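Local coordinates for protein D-mandelate dehydrogenase (Rhodotorula graminis, PDB 2W2K) that probably interconverts D-mandelate and the corresponding 2-oxoacid using a nicotinamide cofactor, a D-isomer specific 2-hydroxyacid dehydrogenase reaction, at residues E53-E61 with F316-I324; Y123-Y134 with M296-H304. All coordinates share one frame; numbering follows the deposited sequence.

How the interactions relate
Interactions 1 and 2 are both largely buried, and each lays a helix on a strand of a parallel sheet, nearly antiparallel in interaction 1 and more obliquely so in interaction 2, but they share no element and belong to different sheets. Interaction 1 joins strand 54-57, inside the five-stranded sheet, to helix 310-330; interaction 2 joins the outermost strand 299-301 of the seven-stranded sheet to helices 114-130 and 132-139. Their centres lie about 34 Å apart, although strand 299-301 directly precedes helix 310-330. The chemistry follows the place: mostly aliphatic packing, with Phe316 at its rim, in the first; hydroxyl and aromatic contacts in the second, which reaches solvent at Lys297 and has many residues near the other chain.

Interaction 1: residues E53-E61 with F316-I324; sequences EAIIKLAVE and FERLTMTNI
Ile56 meets the helix with its long branch: CG1 stands anti to the backbone N (chi1 -160°) and carries CD1 between Thr320 and Met321, 4.0 Å from Met321 CG. The side chains of Ile56 and Thr320 cross at about a right angle. Ile324 closes over the same residue from the next turn, its CD1 lying 3.8 Å from Ile56 CB, while its other branch, CG2, covers the Ala54 methyl at 4.0 Å. The small Ala54 lets this branch come down on the strand, and beta-branched residues suit the strand that presents them. Toward the loop, Leu58 brings CD2 to 3.4 Å from Thr320 OG1, and Val60 CG2 approaches the Phe316 ring obliquely at its CE2.

No direct hydrogen bond crosses the contact. Thr320 OG1 donates to Phe316 O at 2.9 Å, so the polar atom is satisfied within the helix although Leu58 CD2 and the end of Ile56 cover it; the backbone N of Thr320 reaches that oxygen from the opposite face of its plane. The threonine methyl, CG2, lies 3.8 Å from Lys57 O. The polar link is a water that donates to Glu317 OE2 at 2.7 Å and weakly to Leu58 O. Glu317 also accepts backbone N-H groups of Arg14, His15 and Leu16, tying helix 310-330 to the segment leading into helix 17-26.

With helix 17-26 adding Phe23 against Ile56, this is the layered core of a parallel alpha/beta domain, here the flavodoxin-like five-stranded sheet (order 2-1-3-4-5) that this family pairs with a nucleotide-binding domain.

Interaction 2: residues Y123-Y134 with M296-H304; sequences YLILSVFRLASY and MKHVTLTTH
Ser127 and Thr300 meet in the tight part of this contact, their hydroxyls joined OG to OG1 by a 2.7 Å hydrogen bond in which either could be the donor. Serine is small enough to let the helix come near, and with OG anti to its backbone N (chi1 -171°) it reaches the strand. Thr300 divides its branches: OG1 faces the serine and also lies 3.4 Å from Ser133 CB, while CG2 packs on Leu124 CD2 at 3.7 Å. The beta-branched threonine thereby serves a polar and an apolar neighbour at once. The Ser133 hydroxyl itself is held by an acidic side chain of the neighbouring subunit. Just past the strand's C-terminal end, Thr302 OG1 hydrogen-bonds Asp281 OD1; Asp281 binds NAD(+).

Toward solvent, contacts pass to longer, flatter groups. The His298 ring lies between Lys297 CB over one face and Leu131 CD2 over the other, the latter a CH-pi contact 3.8 Å from the ring centroid. Its edge is directed at the face of Tyr134 in an offset edge-to-face pair, planes at 75°. A water bridges the two residues, accepting from Tyr134 N and lying at the imidazole edge, 3.2 Å from His298 ND1. Outermost, the extended chain of Lys297 runs alongside the tyrosine, with CG 3.6 Å from Tyr134 CE1. The ammonium and the phenol both end at Glu153, which binds Lys297 NZ in a salt bridge.

The arrangement is a helix running roughly antiparallel along the edge strand of a Rossmann-type parallel sheet, with the next helix starting at that strand's N-terminal end.

Interaction 1: residues E53-E61 with F316-I324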
loop_
_atom_site.group_PDB
_atom_site.type_symbol
_atom_site.label_atom_id
_atom_site.label_comp_id
_atom_site.label_asym_id
_atom_site.label_seq_id
_atom_site.Cartn_x
_atom_site.Cartn_y
_atom_site.Cartn_z
ATOM N N GLU B 53 2.429 -23.664 -38.265
ATOM C CA GLU B 53 2.411 -22.262 -38.696
ATOM C C GLU B 53 2.495 -21.228 -37.558
ATOM O O GLU B 53 2.789 -20.045 -37.803
ATOM C CB GLU B 53 1.154 -21.976 -39.563
ATOM C CG GLU B 53 1.136 -22.655 -40.948
ATOM C CD GLU B 53 0.967 -24.175 -40.904
ATOM O OE1 GLU B 53 0.096 -24.693 -40.172
ATOM O OE2 GLU B 53 1.683 -24.862 -41.661
ATOM N N ALA B 54 2.207 -21.667 -36.329
ATOM C CA ALA B 54 2.295 -20.796 -35.148
ATOM C C ALA B 54 2.772 -21.537 -33.886
ATOM O O ALA B 54 2.722 -22.790 -33.816
ATOM C CB ALA B 54 0.902 -20.103 -34.881
ATOM N N ILE B 55 3.245 -20.757 -32.901
ATOM C CA ILE B 55 3.525 -21.219 -31.555
ATOM C C ILE B 55 2.773 -20.293 -30.559
ATOM O O ILE B 55 2.802 -19.062 -30.730
ATOM C CB ILE B 55 5.073 -21.146 -31.231
ATOM C CG1 ILE B 55 5.907 -22.038 -32.180
ATOM C CG2 ILE B 55 5.329 -21.546 -29.765
ATOM C CD1 ILE B 55 7.363 -21.487 -32.405
ATOM N N ILE B 56 2.161 -20.879 -29.522
ATOM C CA ILE B 56 1.494 -20.135 -28.418
ATOM C C ILE B 56 2.003 -20.541 -27.006
ATOM O O ILE B 56 2.295 -21.732 -26.727
ATOM C CB ILE B 56 -0.101 -20.271 -28.524
ATOM C CG1 ILE B 56 -0.830 -19.143 -27.744
ATOM C CG2 ILE B 56 -0.570 -21.699 -28.192
ATOM C CD1 ILE B 56 -2.381 -19.024 -27.971
ATOM N N LYS B 57 2.122 -19.541 -26.131
ATOM C CA LYS B 57 2.672 -19.709 -24.761
ATOM C C LYS B 57 1.773 -18.863 -23.833
ATOM O O LYS B 57 1.880 -17.610 -23.799
ATOM C CB LYS B 57 4.151 -19.232 -24.751
ATOM C CG LYS B 57 4.986 -19.536 -23.433
ATOM C CD LYS B 57 6.333 -18.773 -23.500
ATOM C CE LYS B 57 7.298 -19.022 -22.311
ATOM N NZ LYS B 57 6.814 -18.518 -20.971
ATOM N N LEU B 58 0.867 -19.539 -23.107
ATOM C CA LEU B 58 -0.265 -18.878 -22.411
ATOM C C LEU B 58 0.049 -18.221 -21.051
ATOM O O LEU B 58 -0.778 -17.452 -20.519
ATOM C CB LEU B 58 -1.443 -19.866 -22.255
ATOM C CG LEU B 58 -2.081 -20.357 -23.576
ATOM C CD1 LEU B 58 -2.973 -21.596 -23.341
ATOM C CD2 LEU B 58 -2.900 -19.279 -24.210
ATOM N N ALA B 59 1.217 -18.531 -20.484
ATOM C CA ALA B 59 1.613 -17.996 -19.179
ATOM C C ALA B 59 3.136 -17.845 -19.095
ATOM O O ALA B 59 3.880 -18.581 -19.741
ATOM C CB ALA B 59 1.112 -18.905 -18.017
ATOM N N VAL B 60 3.583 -16.922 -18.250
ATOM C CA VAL B 60 5.025 -16.633 -18.113
ATOM C C VAL B 60 5.773 -17.868 -17.600
ATOM O O VAL B 60 6.892 -18.191 -18.071
ATOM C CB VAL B 60 5.257 -15.392 -17.189
ATOM C CG1 VAL B 60 6.729 -15.288 -16.761
ATOM C CG2 VAL B 60 4.830 -14.103 -17.901
ATOM N N GLU B 61 5.141 -18.574 -16.658
ATOM C CA GLU B 61 5.723 -19.791 -16.067
ATOM C C GLU B 61 5.573 -21.089 -16.901
ATOM O O GLU B 61 6.040 -22.148 -16.467
ATOM C CB GLU B 61 5.171 -20.024 -14.637
ATOM C CG GLU B 61 3.682 -20.401 -14.552
ATOM C CD GLU B 61 2.728 -19.196 -14.512
ATOM O OE1 GLU B 61 3.140 -18.044 -14.768
ATOM O OE2 GLU B 61 1.541 -19.414 -14.215
ATOM N N PHE B 316 -3.427 -11.937 -20.742
ATOM C CA PHE B 316 -2.401 -12.787 -21.422
ATOM C C PHE B 316 -3.085 -13.807 -22.374
ATOM O O PHE B 316 -2.690 -13.951 -23.540
ATOM C CB PHE B 316 -1.483 -13.586 -20.434
ATOM C CG PHE B 316 -0.468 -12.757 -19.670
ATOM C CD1 PHE B 316 -0.109 -11.454 -20.063
ATOM C CD2 PHE B 316 0.153 -13.305 -18.545
ATOM C CE1 PHE B 316 0.856 -10.703 -19.299
ATOM C CE2 PHE B 316 1.105 -12.581 -17.798
ATOM C CZ PHE B 316 1.458 -11.274 -18.192
ATOM N N GLU B 317 -4.084 -14.541 -21.864
ATOM C CA GLU B 317 -4.841 -15.513 -22.687
ATOM C C GLU B 317 -5.582 -14.844 -23.853
ATOM O O GLU B 317 -5.516 -15.345 -24.987
ATOM C CB GLU B 317 -5.802 -16.346 -21.798
ATOM C CG GLU B 317 -5.022 -17.268 -20.828
ATOM C CD GLU B 317 -5.863 -18.347 -20.122
ATOM O OE1 GLU B 317 -7.104 -18.399 -20.311
ATOM O OE2 GLU B 317 -5.244 -19.142 -19.360
ATOM N N ARG B 318 -6.268 -13.715 -23.601
ATOM C CA ARG B 318 -6.972 -12.989 -24.698
ATOM C C ARG B 318 -6.011 -12.477 -25.792
ATOM O O ARG B 318 -6.278 -12.661 -26.985
ATOM C CB ARG B 318 -7.828 -11.809 -24.168
ATOM C CG ARG B 318 -8.743 -11.148 -25.278
ATOM C CD ARG B 318 -9.412 -9.845 -24.770
ATOM N NE ARG B 318 -8.469 -8.718 -24.718
ATOM C CZ ARG B 318 -8.146 -7.940 -25.758
ATOM N NH1 ARG B 318 -8.672 -8.147 -26.971
ATOM N NH2 ARG B 318 -7.288 -6.943 -25.592
ATOM N N LEU B 319 -4.894 -11.843 -25.399
ATOM C CA LEU B 319 -3.945 -11.281 -26.387
ATOM C C LEU B 319 -3.257 -12.372 -27.235
ATOM O O LEU B 319 -3.191 -12.256 -28.471
ATOM C CB LEU B 319 -2.903 -10.355 -25.700
ATOM C CG LEU B 319 -3.409 -8.956 -25.267
ATOM C CD1 LEU B 319 -2.318 -8.276 -24.415
ATOM C CD2 LEU B 319 -3.777 -8.095 -26.485
ATOM N N THR B 320 -2.756 -13.422 -26.589
ATOM C CA THR B 320 -2.075 -14.516 -27.340
ATOM C C THR B 320 -2.996 -15.165 -28.388
ATOM O O THR B 320 -2.599 -15.317 -29.558
ATOM C CB THR B 320 -1.436 -15.590 -26.415
ATOM O OG1 THR B 320 -2.422 -16.128 -25.506
ATOM C CG2 THR B 320 -0.216 -14.992 -25.616
ATOM N N MET B 321 -4.216 -15.542 -27.975
ATOM C CA MET B 321 -5.180 -16.200 -28.887
ATOM C C MET B 321 -5.633 -15.263 -30.017
ATOM O O MET B 321 -5.638 -15.661 -31.193
ATOM C CB MET B 321 -6.397 -16.740 -28.116
ATOM C CG MET B 321 -6.100 -17.927 -27.167
ATOM S SD MET B 321 -7.617 -18.680 -26.479
ATOM C CE MET B 321 -7.484 -18.283 -24.740
ATOM N N THR B 322 -6.000 -14.019 -29.663
ATOM C CA THR B 322 -6.453 -13.011 -30.635
ATOM C C THR B 322 -5.380 -12.610 -31.651
ATOM O O THR B 322 -5.673 -12.462 -32.845
ATOM C CB THR B 322 -7.061 -11.734 -29.909
ATOM O OG1 THR B 322 -8.148 -12.137 -29.050
ATOM C CG2 THR B 322 -7.564 -10.701 -30.917
ATOM N N ASN B 323 -4.139 -12.434 -31.184
ATOM C CA ASN B 323 -3.010 -12.155 -32.083
ATOM C C ASN B 323 -2.872 -13.197 -33.212
ATOM O O ASN B 323 -2.768 -12.845 -34.416
ATOM C CB ASN B 323 -1.702 -12.037 -31.287
ATOM C CG ASN B 323 -1.427 -10.604 -30.756
ATOM O OD1 ASN B 323 -0.976 -10.421 -29.603
ATOM N ND2 ASN B 323 -1.671 -9.613 -31.584
ATOM N N ILE B 324 -2.883 -14.474 -32.840
ATOM C CA ILE B 324 -2.706 -15.570 -33.828
ATOM C C ILE B 324 -3.917 -15.684 -34.801
ATOM O O ILE B 324 -3.746 -15.884 -36.028
ATOM C CB ILE B 324 -2.354 -16.911 -33.107
ATOM C CG1 ILE B 324 -0.951 -16.825 -32.452
ATOM C CG2 ILE B 324 -2.409 -18.105 -34.073
ATOM C CD1 ILE B 324 -0.673 -17.951 -31.435
HETATM O O HOH W 1 -2.720 -19.229 -18.288
#

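Interaction 2: residues Y123-Y134 with M296-H304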
loop_
_atom_site.group_PDB
_atom_site.type_symbol
_atom_site.label_atom_id
_atom_site.label_comp_id
_atom_site.label_asym_id
_atom_site.label_seq_id
_atom_site.Cartn_x
_atom_site.Cartn_y
_atom_site.Cartn_z
ATOM N N TYR B 123 2.244 0.050 -3.286
ATOM C CA TYR B 123 2.417 -0.690 -2.017
ATOM C C TYR B 123 3.845 -0.532 -1.426
ATOM O O TYR B 123 4.010 -0.244 -0.217
ATOM C CB TYR B 123 2.065 -2.187 -2.239
ATOM C CG TYR B 123 2.463 -3.144 -1.112
ATOM C CD1 TYR B 123 1.580 -3.419 -0.058
ATOM C CD2 TYR B 123 3.706 -3.805 -1.123
ATOM C CE1 TYR B 123 1.936 -4.320 0.975
ATOM C CE2 TYR B 123 4.079 -4.696 -0.075
ATOM C CZ TYR B 123 3.188 -4.946 0.957
ATOM O OH TYR B 123 3.533 -5.841 1.977
ATOM N N LEU B 124 4.869 -0.722 -2.262
ATOM C CA LEU B 124 6.273 -0.559 -1.799
ATOM C C LEU B 124 6.582 0.902 -1.376
ATOM O O LEU B 124 7.308 1.123 -0.391
ATOM C CB LEU B 124 7.259 -1.017 -2.873
ATOM C CG LEU B 124 7.203 -2.493 -3.354
ATOM C CD1 LEU B 124 8.183 -2.684 -4.504
ATOM C CD2 LEU B 124 7.516 -3.454 -2.165
ATOM N N ILE B 125 6.028 1.879 -2.101
ATOM C CA ILE B 125 6.166 3.333 -1.739
ATOM C C ILE B 125 5.561 3.635 -0.355
ATOM O O ILE B 125 6.202 4.283 0.505
ATOM C CB ILE B 125 5.565 4.290 -2.845
ATOM C CG1 ILE B 125 6.410 4.220 -4.125
ATOM C CG2 ILE B 125 5.527 5.762 -2.347
ATOM C CD1 ILE B 125 5.733 4.891 -5.406
ATOM N N LEU B 126 4.334 3.149 -0.128
ATOM C CA LEU B 126 3.722 3.244 1.202
ATOM C C LEU B 126 4.590 2.535 2.264
ATOM O O LEU B 126 4.861 3.116 3.320
ATOM C CB LEU B 126 2.269 2.713 1.187
ATOM C CG LEU B 126 1.222 3.595 0.472
ATOM C CD1 LEU B 126 -0.021 2.791 -0.004
ATOM C CD2 LEU B 126 0.787 4.796 1.329
ATOM N N SER B 127 5.047 1.310 1.980
ATOM C CA SER B 127 5.913 0.574 2.930
ATOM C C SER B 127 7.192 1.327 3.369
ATOM O O SER B 127 7.509 1.367 4.568
ATOM C CB SER B 127 6.259 -0.841 2.399
ATOM O OG SER B 127 6.910 -1.605 3.406
ATOM N N VAL B 128 7.914 1.917 2.413
ATOM C CA VAL B 128 9.201 2.578 2.719
ATOM C C VAL B 128 9.034 3.922 3.454
ATOM O O VAL B 128 9.930 4.330 4.222
ATOM C CB VAL B 128 10.157 2.712 1.459
ATOM C CG1 VAL B 128 10.524 1.312 0.878
ATOM C CG2 VAL B 128 9.585 3.620 0.355
ATOM N N PHE B 129 7.910 4.612 3.230
ATOM C CA PHE B 129 7.617 5.868 3.945
ATOM C C PHE B 129 7.155 5.605 5.397
ATOM O O PHE B 129 7.505 6.369 6.307
ATOM C CB PHE B 129 6.570 6.731 3.201
ATOM C CG PHE B 129 7.170 7.736 2.206
ATOM C CD1 PHE B 129 7.180 7.463 0.833
ATOM C CD2 PHE B 129 7.683 8.980 2.655
ATOM C CE1 PHE B 129 7.717 8.391 -0.093
ATOM C CE2 PHE B 129 8.231 9.913 1.752
ATOM C CZ PHE B 129 8.258 9.619 0.371
ATOM N N ARG B 130 6.413 4.511 5.603
ATOM C CA ARG B 130 5.722 4.211 6.892
ATOM C C ARG B 130 6.441 3.188 7.809
ATOM O O ARG B 130 6.055 3.002 8.980
ATOM C CB ARG B 130 4.273 3.768 6.580
ATOM C CG ARG B 130 3.453 4.868 5.802
ATOM C CD ARG B 130 3.359 6.262 6.584
ATOM N NE ARG B 130 2.683 6.012 7.862
ATOM C CZ ARG B 130 1.363 5.998 8.037
ATOM N NH1 ARG B 130 0.527 6.339 7.036
ATOM N NH2 ARG B 130 0.870 5.632 9.230
ATOM N N LEU B 131 7.493 2.554 7.269
ATOM C CA LEU B 131 8.235 1.458 7.942
ATOM C C LEU B 131 7.303 0.276 8.334
ATOM O O LEU B 131 7.413 -0.308 9.418
ATOM C CB LEU B 131 9.077 1.996 9.147
ATOM C CG LEU B 131 9.939 3.233 8.790
ATOM C CD1 LEU B 131 10.610 3.836 10.027
ATOM C CD2 LEU B 131 10.968 2.902 7.684
ATOM N N ALA B 132 6.403 -0.078 7.419
ATOM C CA ALA B 132 5.360 -1.083 7.692
ATOM C C ALA B 132 5.901 -2.514 7.748
ATOM O O ALA B 132 5.362 -3.376 8.471
ATOM C CB ALA B 132 4.240 -0.967 6.656
ATOM N N SER B 133 6.959 -2.774 6.983
ATOM C CA SER B 133 7.589 -4.097 6.957
ATOM C C SER B 133 8.139 -4.480 8.349
ATOM O O SER B 133 7.929 -5.608 8.831
ATOM C CB SER B 133 8.676 -4.164 5.874
ATOM O OG SER B 133 9.214 -5.478 5.797
ATOM N N TYR B 134 8.820 -3.527 8.984
ATOM C CA TYR B 134 9.340 -3.661 10.356
ATOM C C TYR B 134 8.189 -3.837 11.367
ATOM O O TYR B 134 8.261 -4.695 12.272
ATOM C CB TYR B 134 10.186 -2.426 10.690
ATOM C CG TYR B 134 10.886 -2.413 12.044
ATOM C CD1 TYR B 134 11.798 -3.420 12.391
ATOM C CD2 TYR B 134 10.665 -1.375 12.947
ATOM C CE1 TYR B 134 12.462 -3.402 13.635
ATOM C CE2 TYR B 134 11.328 -1.339 14.191
ATOM C CZ TYR B 134 12.230 -2.357 14.519
ATOM O OH TYR B 134 12.899 -2.334 15.731
ATOM N N MET B 296 18.423 -6.833 7.876
ATOM C CA MET B 296 18.258 -5.428 8.280
ATOM C C MET B 296 16.844 -5.102 8.759
ATOM O O MET B 296 15.930 -5.895 8.589
ATOM C CB MET B 296 18.627 -4.498 7.133
ATOM C CG MET B 296 20.085 -4.525 6.789
ATOM S SD MET B 296 20.454 -3.318 5.530
ATOM C CE MET B 296 22.128 -3.811 5.130
ATOM N N LYS B 297 16.667 -3.922 9.359
ATOM C CA LYS B 297 15.337 -3.499 9.852
ATOM C C LYS B 297 14.330 -3.127 8.754
ATOM O O LYS B 297 13.172 -3.564 8.787
ATOM C CB LYS B 297 15.469 -2.302 10.812
ATOM C CG LYS B 297 15.759 -2.673 12.269
ATOM C CD LYS B 297 15.816 -1.434 13.158
ATOM C CE LYS B 297 16.114 -1.800 14.613
ATOM N NZ LYS B 297 16.202 -0.587 15.468
ATOM N N HIS B 298 14.776 -2.309 7.798
ATOM C CA HIS B 298 13.849 -1.557 6.943
ATOM C C HIS B 298 13.917 -1.858 5.422
ATOM O O HIS B 298 13.720 -0.956 4.580
ATOM C CB HIS B 298 13.999 -0.044 7.222
ATOM C CG HIS B 298 13.666 0.361 8.634
ATOM N ND1 HIS B 298 12.484 0.020 9.256
ATOM C CD2 HIS B 298 14.357 1.111 9.528
ATOM C CE1 HIS B 298 12.468 0.530 10.479
ATOM N NE2 HIS B 298 13.590 1.205 10.667
ATOM N N VAL B 299 14.167 -3.115 5.054
ATOM C CA VAL B 299 14.120 -3.496 3.626
ATOM C C VAL B 299 12.875 -4.375 3.353
ATOM O O VAL B 299 12.741 -5.468 3.923
ATOM C CB VAL B 299 15.424 -4.219 3.142
ATOM C CG1 VAL B 299 15.394 -4.482 1.615
ATOM C CG2 VAL B 299 16.679 -3.416 3.496
ATOM N N THR B 300 11.973 -3.882 2.508
ATOM C CA THR B 300 10.757 -4.600 2.102
ATOM C C THR B 300 11.104 -5.501 0.900
ATOM O O THR B 300 11.647 -5.030 -0.118
ATOM C CB THR B 300 9.577 -3.607 1.728
ATOM O OG1 THR B 300 9.286 -2.710 2.819
ATOM C CG2 THR B 300 8.302 -4.375 1.311
ATOM N N LEU B 301 10.814 -6.800 1.032
ATOM C CA LEU B 301 11.183 -7.804 0.010
ATOM C C LEU B 301 9.993 -8.699 -0.393
ATOM O O LEU B 301 9.378 -9.340 0.464
ATOM C CB LEU B 301 12.363 -8.677 0.508
ATOM C CG LEU B 301 13.654 -7.913 0.903
ATOM C CD1 LEU B 301 14.493 -8.665 1.954
ATOM C CD2 LEU B 301 14.465 -7.537 -0.324
ATOM N N THR B 302 9.664 -8.736 -1.687
ATOM C CA THR B 302 8.550 -9.584 -2.213
ATOM C C THR B 302 9.032 -10.576 -3.324
ATOM O O THR B 302 10.089 -10.364 -3.944
ATOM C CB THR B 302 7.310 -8.723 -2.657
ATOM O OG1 THR B 302 7.720 -7.664 -3.554
ATOM C CG2 THR B 302 6.624 -8.087 -1.437
ATOM N N THR B 303 8.281 -11.660 -3.555
ATOM C CA THR B 303 8.654 -12.712 -4.529
ATOM C C THR B 303 8.266 -12.435 -6.019
ATOM O O THR B 303 7.578 -13.265 -6.651
ATOM C CB THR B 303 8.094 -14.136 -4.098
ATOM O OG1 THR B 303 6.654 -14.119 -4.097
ATOM C CG2 THR B 303 8.592 -14.529 -2.705
ATOM N N HIS B 304 8.728 -11.304 -6.578
ATOM C CA HIS B 304 8.424 -10.915 -7.987
ATOM C C HIS B 304 6.911 -11.050 -8.303
ATOM O O HIS B 304 6.506 -11.671 -9.311
ATOM C CB HIS B 304 9.320 -11.697 -8.989
ATOM C CG HIS B 304 9.532 -11.013 -10.317
ATOM N ND1 HIS B 304 8.660 -10.080 -10.846
ATOM C CD2 HIS B 304 10.513 -11.168 -11.241
ATOM C CE1 HIS B 304 9.112 -9.667 -12.024
ATOM N NE2 HIS B 304 10.229 -10.323 -12.290
HETATM O O HOH W 2 10.229 -1.324 7.437
#